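Local coordinates for TPR repeat-containing protein (Cytophaga hutchinsonii, PDB 3U4T) that is of unknown function but is built of tetratricopeptide-type helical repeats, a fold that commonly serves as a scaffold for binding other proteins, at residues A223-A228 against N254-D259; Y230-I233 against K239-A242. The protein carries 1 engineered substitution. All blocks are in the same frame, centred on the assembly; numbering follows the deposited sequence.

Contact 1 of 2, residues A223-A228 against N254-D259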
loop_
_atom_site.group_PDB
_atom_site.type_symbol
_atom_site.label_atom_id
_atom_site.label_comp_id
_atom_site.label_asym_id
_atom_site.label_seq_id
_atom_site.Cartn_x
_atom_site.Cartn_y
_atom_site.Cartn_z
ATOM N N ALA A 223 -20.773 -2.630 -4.940
ATOM C CA ALA A 223 -21.166 -3.803 -5.698
ATOM C C ALA A 223 -22.668 -3.773 -5.966
ATOM O O ALA A 223 -23.109 -3.961 -7.095
ATOM C CB ALA A 223 -20.786 -5.055 -4.934
ATOM N N ASN A 224 -23.459 -3.518 -4.934
ATOM C CA ASN A 224 -24.903 -3.480 -5.111
ATOM C C ASN A 224 -25.369 -2.330 -5.988
ATOM O O ASN A 224 -26.343 -2.470 -6.735
ATOM C CB ASN A 224 -25.605 -3.425 -3.751
ATOM C CG ASN A 224 -25.711 -4.791 -3.097
ATOM O OD1 ASN A 224 -26.501 -5.634 -3.513
ATOM N ND2 ASN A 224 -24.910 -5.016 -2.073
ATOM N N GLU A 225 -24.678 -1.195 -5.897
ATOM C CA GLU A 225 -25.033 -0.036 -6.696
ATOM C C GLU A 225 -24.871 -0.379 -8.164
ATOM O O GLU A 225 -25.747 -0.093 -8.965
ATOM C CB GLU A 225 -24.163 1.168 -6.334
ATOM C CG GLU A 225 -24.633 1.944 -5.111
ATOM C CD GLU A 225 -23.957 3.304 -4.986
ATOM O OE1 GLU A 225 -23.390 3.779 -5.990
ATOM O OE2 GLU A 225 -24.000 3.909 -3.895
ATOM N N TYR A 226 -23.754 -0.994 -8.518
ATOM C CA TYR A 226 -23.530 -1.374 -9.907
ATOM C C TYR A 226 -24.672 -2.292 -10.350
ATOM O O TYR A 226 -25.328 -2.047 -11.358
ATOM C CB TYR A 226 -22.198 -2.116 -10.048
ATOM C CG TYR A 226 -21.999 -2.722 -11.424
ATOM C CD1 TYR A 226 -21.520 -1.953 -12.485
ATOM C CD2 TYR A 226 -22.356 -4.048 -11.685
ATOM C CE1 TYR A 226 -21.400 -2.478 -13.757
ATOM C CE2 TYR A 226 -22.246 -4.574 -12.961
ATOM C CZ TYR A 226 -21.767 -3.790 -13.989
ATOM O OH TYR A 226 -21.646 -4.324 -15.251
ATOM N N ILE A 227 -24.907 -3.347 -9.579
ATOM C CA ILE A 227 -25.960 -4.288 -9.908
ATOM C C ILE A 227 -27.298 -3.578 -10.090
ATOM O O ILE A 227 -27.970 -3.766 -11.109
ATOM C CB ILE A 227 -26.089 -5.374 -8.818
ATOM C CG1 ILE A 227 -24.750 -6.089 -8.642
ATOM C CG2 ILE A 227 -27.148 -6.399 -9.218
ATOM C CD1 ILE A 227 -24.293 -6.817 -9.876
ATOM N N ALA A 228 -27.683 -2.755 -9.116
ATOM C CA ALA A 228 -28.960 -2.032 -9.208
ATOM C C ALA A 228 -29.085 -1.220 -10.498
ATOM O O ALA A 228 -30.164 -1.170 -11.095
ATOM C CB ALA A 228 -29.154 -1.130 -7.994
ATOM N N ASN A 254 -28.890 5.984 2.977
ATOM C CA ASN A 254 -28.318 6.153 1.647
ATOM C C ASN A 254 -29.290 6.792 0.662
ATOM O O ASN A 254 -30.318 6.212 0.315
ATOM C CB ASN A 254 -27.834 4.816 1.102
ATOM C CG ASN A 254 -26.922 4.983 -0.089
ATOM O OD1 ASN A 254 -27.256 5.680 -1.037
ATOM N ND2 ASN A 254 -25.763 4.347 -0.045
ATOM N N LYS A 255 -28.933 7.984 0.195
ATOM C CA LYS A 255 -29.767 8.749 -0.727
ATOM C C LYS A 255 -29.981 8.158 -2.129
ATOM O O LYS A 255 -31.068 8.285 -2.692
ATOM C CB LYS A 255 -29.214 10.172 -0.835
ATOM C CG LYS A 255 -28.928 10.821 0.521
ATOM C CD LYS A 255 -28.622 12.312 0.392
ATOM C CE LYS A 255 -29.831 13.174 0.752
ATOM N NZ LYS A 255 -31.050 12.851 -0.042
ATOM N N LYS A 256 -28.955 7.523 -2.691
ATOM C CA LYS A 256 -29.071 6.914 -4.017
ATOM C C LYS A 256 -30.078 5.767 -4.007
ATOM O O LYS A 256 -30.924 5.661 -4.894
ATOM C CB LYS A 256 -27.724 6.356 -4.501
ATOM C CG LYS A 256 -26.687 7.373 -4.955
ATOM C CD LYS A 256 -25.834 7.890 -3.800
ATOM C CE LYS A 256 -26.587 8.872 -2.907
ATOM N NZ LYS A 256 -26.670 8.417 -1.487
ATOM N N ALA A 257 -29.973 4.900 -3.006
ATOM C CA ALA A 257 -30.872 3.752 -2.895
ATOM C C ALA A 257 -32.297 4.160 -2.530
ATOM O O ALA A 257 -33.266 3.494 -2.902
ATOM C CB ALA A 257 -30.333 2.771 -1.863
ATOM N N ILE A 258 -32.425 5.256 -1.792
ATOM C CA ILE A 258 -33.741 5.724 -1.394
ATOM C C ILE A 258 -34.498 6.211 -2.625
ATOM O O ILE A 258 -35.640 5.815 -2.863
ATOM C CB ILE A 258 -33.620 6.860 -0.367
ATOM C CG1 ILE A 258 -33.167 6.293 0.979
ATOM C CG2 ILE A 258 -34.948 7.567 -0.205
ATOM C CD1 ILE A 258 -32.801 7.356 2.003
ATOM N N ASP A 259 -33.838 7.054 -3.413
ATOM C CA ASP A 259 -34.427 7.628 -4.618
ATOM C C ASP A 259 -34.604 6.627 -5.756
ATOM O O ASP A 259 -35.415 6.837 -6.665
ATOM C CB ASP A 259 -33.572 8.805 -5.084
ATOM C CG ASP A 259 -33.385 9.848 -4.000
ATOM O OD1 ASP A 259 -34.399 10.371 -3.492
ATOM O OD2 ASP A 259 -32.223 10.147 -3.656
#
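Glu225 reaches out from helix 217-233 and brings its carboxylate near the start of helix 255-261, beside the Asn254 amide and the bent chain of Lys256. The touch is light: Glu225 OE2 stands 4.3 Å from Asn254 ND2 and 4.4 Å from Lys256 CD, and the two segments bury just 72 Å² between them. Lys256 does not send its ammonium to the glutamate. Its chain folds back at chi2 (87°), and Lys256 NZ donates instead to Asn254 OD1 at 2.8 Å, coming in from above the carbonyl plane, 52° out of it. Glu225 OE2 and Lys256 NZ remain 5.8 Å apart, too far for a salt bridge, although the opposite charges probably attract each other weakly. Asn254 is the N-cap of helix 255-261. Its OD1 also accepts two weak bonds, from Lys256 N at 3.0 Å and from Ala257 N at 3.4 Å, so three donors, two of them weak, converge on one oxygen and together would restrain the amide's rotation. Trp244 and Ile247 of helix 237-250 touch both segments, Ile247 against Asn224 and Asn254, Trp244 against Ala228 and Ala257. A helix thus approaches the one after next, with the intervening helix packed against both, as in the stacked helical hairpins of tetratricopeptide-type proteins, here near the C-terminal end of the chain.

Contact 2 of 2, residues Y230-I233 against K239-A242; sequences YYTI and KADA
With CG anti to the carbonyl carbon and beside the backbone N (chi1 -79°), Tyr231 directs its ring at helix 237-250, where Lys239, its chain bent at chi2 and chi4, passes over one face. The lysine touches through its first methylene: Lys239 CB lies 3.7 Å from the centroid of the Tyr231 ring, 18° off the normal, a CH-pi contact shifted toward the CD2 rim, where Lys239 CB to Tyr231 CD2 is 3.5 Å. On the opposite face sits Tyr230 CD2, 3.6 Å above the plane of the Tyr231 ring, so the ring is sandwiched between its own neighbour and the facing helix. Beyond the first methylene, the lysine chain runs on past the phenol to leave Lys239 NZ 3.6 Å from Tyr231 OH; the hydroxyl itself is hydrogen-bonded to Lys199 NZ, at the start of helix 199-209. Nearer the backbone, Tyr231 CB packs on Ala240 CB at 3.7 Å, and the small methyl lets the backbones close to 5.1 Å between Tyr231 CA and Ala240 CA. Thr232 borders the same methyl with its OG1, which is 3.7 Å from Ala240 CB and hydrogen-bonded to Ala228 O one turn back. Replacing Tyr231 with an alanine would probably open a gap under Lys239 CB and leave Lys199 without its hydroxyl partner. Close packing of helix ends beside a short turn, with an alanine at the nearest approach, is consistent with the antiparallel helical hairpins of tetratricopeptide-type proteins, in which a small residue commonly sits where the two helices come closest.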
loop_
_atom_site.group_PDB
_atom_site.type_symbol
_atom_site.label_atom_id
_atom_site.label_comp_id
_atom_site.label_asym_id
_atom_site.label_seq_id
_atom_site.Cartn_x
_atom_site.Cartn_y
_atom_site.Cartn_z
ATOM N N TYR A 230 -27.231 -1.836 -13.281
ATOM C CA TYR A 230 -27.195 -2.797 -14.365
ATOM C C TYR A 230 -28.614 -3.279 -14.645
ATOM O O TYR A 230 -29.045 -3.366 -15.796
ATOM C CB TYR A 230 -26.354 -4.010 -13.976
ATOM C CG TYR A 230 -26.465 -5.132 -14.981
ATOM C CD1 TYR A 230 -25.690 -5.130 -16.140
ATOM C CD2 TYR A 230 -27.383 -6.165 -14.798
ATOM C CE1 TYR A 230 -25.823 -6.127 -17.096
ATOM C CE2 TYR A 230 -27.529 -7.171 -15.749
ATOM C CZ TYR A 230 -26.747 -7.149 -16.894
ATOM O OH TYR A 230 -26.872 -8.164 -17.814
ATOM N N TYR A 231 -29.334 -3.596 -13.572
ATOM C CA TYR A 231 -30.683 -4.107 -13.694
ATOM C C TYR A 231 -31.729 -3.075 -14.052
ATOM O O TYR A 231 -32.755 -3.429 -14.621
ATOM C CB TYR A 231 -31.083 -4.859 -12.425
ATOM C CG TYR A 231 -30.502 -6.255 -12.369
ATOM C CD1 TYR A 231 -30.630 -7.134 -13.457
ATOM C CD2 TYR A 231 -29.838 -6.703 -11.233
ATOM C CE1 TYR A 231 -30.107 -8.426 -13.409
ATOM C CE2 TYR A 231 -29.313 -7.991 -11.168
ATOM C CZ TYR A 231 -29.449 -8.850 -12.259
ATOM O OH TYR A 231 -28.914 -10.117 -12.174
ATOM N N THR A 232 -31.483 -1.813 -13.717
ATOM C CA THR A 232 -32.419 -0.762 -14.086
ATOM C C THR A 232 -32.281 -0.595 -15.601
ATOM O O THR A 232 -33.268 -0.474 -16.322
ATOM C CB THR A 232 -32.072 0.541 -13.390
ATOM O OG1 THR A 232 -32.177 0.344 -11.974
ATOM C CG2 THR A 232 -33.017 1.647 -13.819
ATOM N N ILE A 233 -31.045 -0.608 -16.078
ATOM C CA ILE A 233 -30.790 -0.494 -17.500
ATOM C C ILE A 233 -31.517 -1.631 -18.204
ATOM O O ILE A 233 -32.184 -1.419 -19.219
ATOM C CB ILE A 233 -29.291 -0.619 -17.807
ATOM C CG1 ILE A 233 -28.549 0.599 -17.248
ATOM C CG2 ILE A 233 -29.080 -0.757 -19.315
ATOM C CD1 ILE A 233 -27.039 0.436 -17.198
ATOM N N LYS A 239 -35.092 -7.312 -9.446
ATOM C CA LYS A 239 -33.731 -7.448 -8.967
ATOM C C LYS A 239 -33.109 -6.119 -8.554
ATOM O O LYS A 239 -32.429 -6.044 -7.531
ATOM C CB LYS A 239 -32.859 -8.116 -10.035
ATOM C CG LYS A 239 -32.875 -9.642 -9.996
ATOM C CD LYS A 239 -33.348 -10.229 -11.312
ATOM C CE LYS A 239 -33.161 -11.736 -11.347
ATOM N NZ LYS A 239 -31.718 -12.106 -11.219
ATOM N N ALA A 240 -33.348 -5.071 -9.338
ATOM C CA ALA A 240 -32.776 -3.760 -9.043
ATOM C C ALA A 240 -33.218 -3.254 -7.680
ATOM O O ALA A 240 -32.420 -2.699 -6.924
ATOM C CB ALA A 240 -33.153 -2.759 -10.120
ATOM N N ASP A 241 -34.489 -3.447 -7.358
ATOM C CA ASP A 241 -34.986 -3.003 -6.068
ATOM C C ASP A 241 -34.321 -3.777 -4.932
ATOM O O ASP A 241 -33.995 -3.215 -3.879
ATOM C CB ASP A 241 -36.502 -3.168 -6.004
ATOM C CG ASP A 241 -37.231 -2.132 -6.834
ATOM O OD1 ASP A 241 -36.585 -1.141 -7.251
ATOM O OD2 ASP A 241 -38.446 -2.309 -7.060
ATOM N N ALA A 242 -34.111 -5.069 -5.154
ATOM C CA ALA A 242 -33.480 -5.918 -4.151
ATOM C C ALA A 242 -32.074 -5.407 -3.850
ATOM O O ALA A 242 -31.643 -5.384 -2.699
ATOM C CB ALA A 242 -33.418 -7.371 -4.650
#

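Coming from the N terminus past twelve earlier helices, the chain enters helix 217-233, which supplies one side of both contacts: 223-228 to contact 1, 230-233 to contact 2. The short turn after it leads into helix 237-250, and contact 2 closes this tight loop, five residues long, against 239-242. The chain then runs down helix 237-250 and turns again into helix 255-261, whose start meets 223-228 in contact 1, closing a wider loop of 25 residues. Contact 2 lies within the span of contact 1, and the two do not cross. Their centres are 9 Å apart; Ala228 O, 3.5 Å from Ala240 CB, links them along helices 217-233 and 237-250, and contact 1 adds helix 255-261.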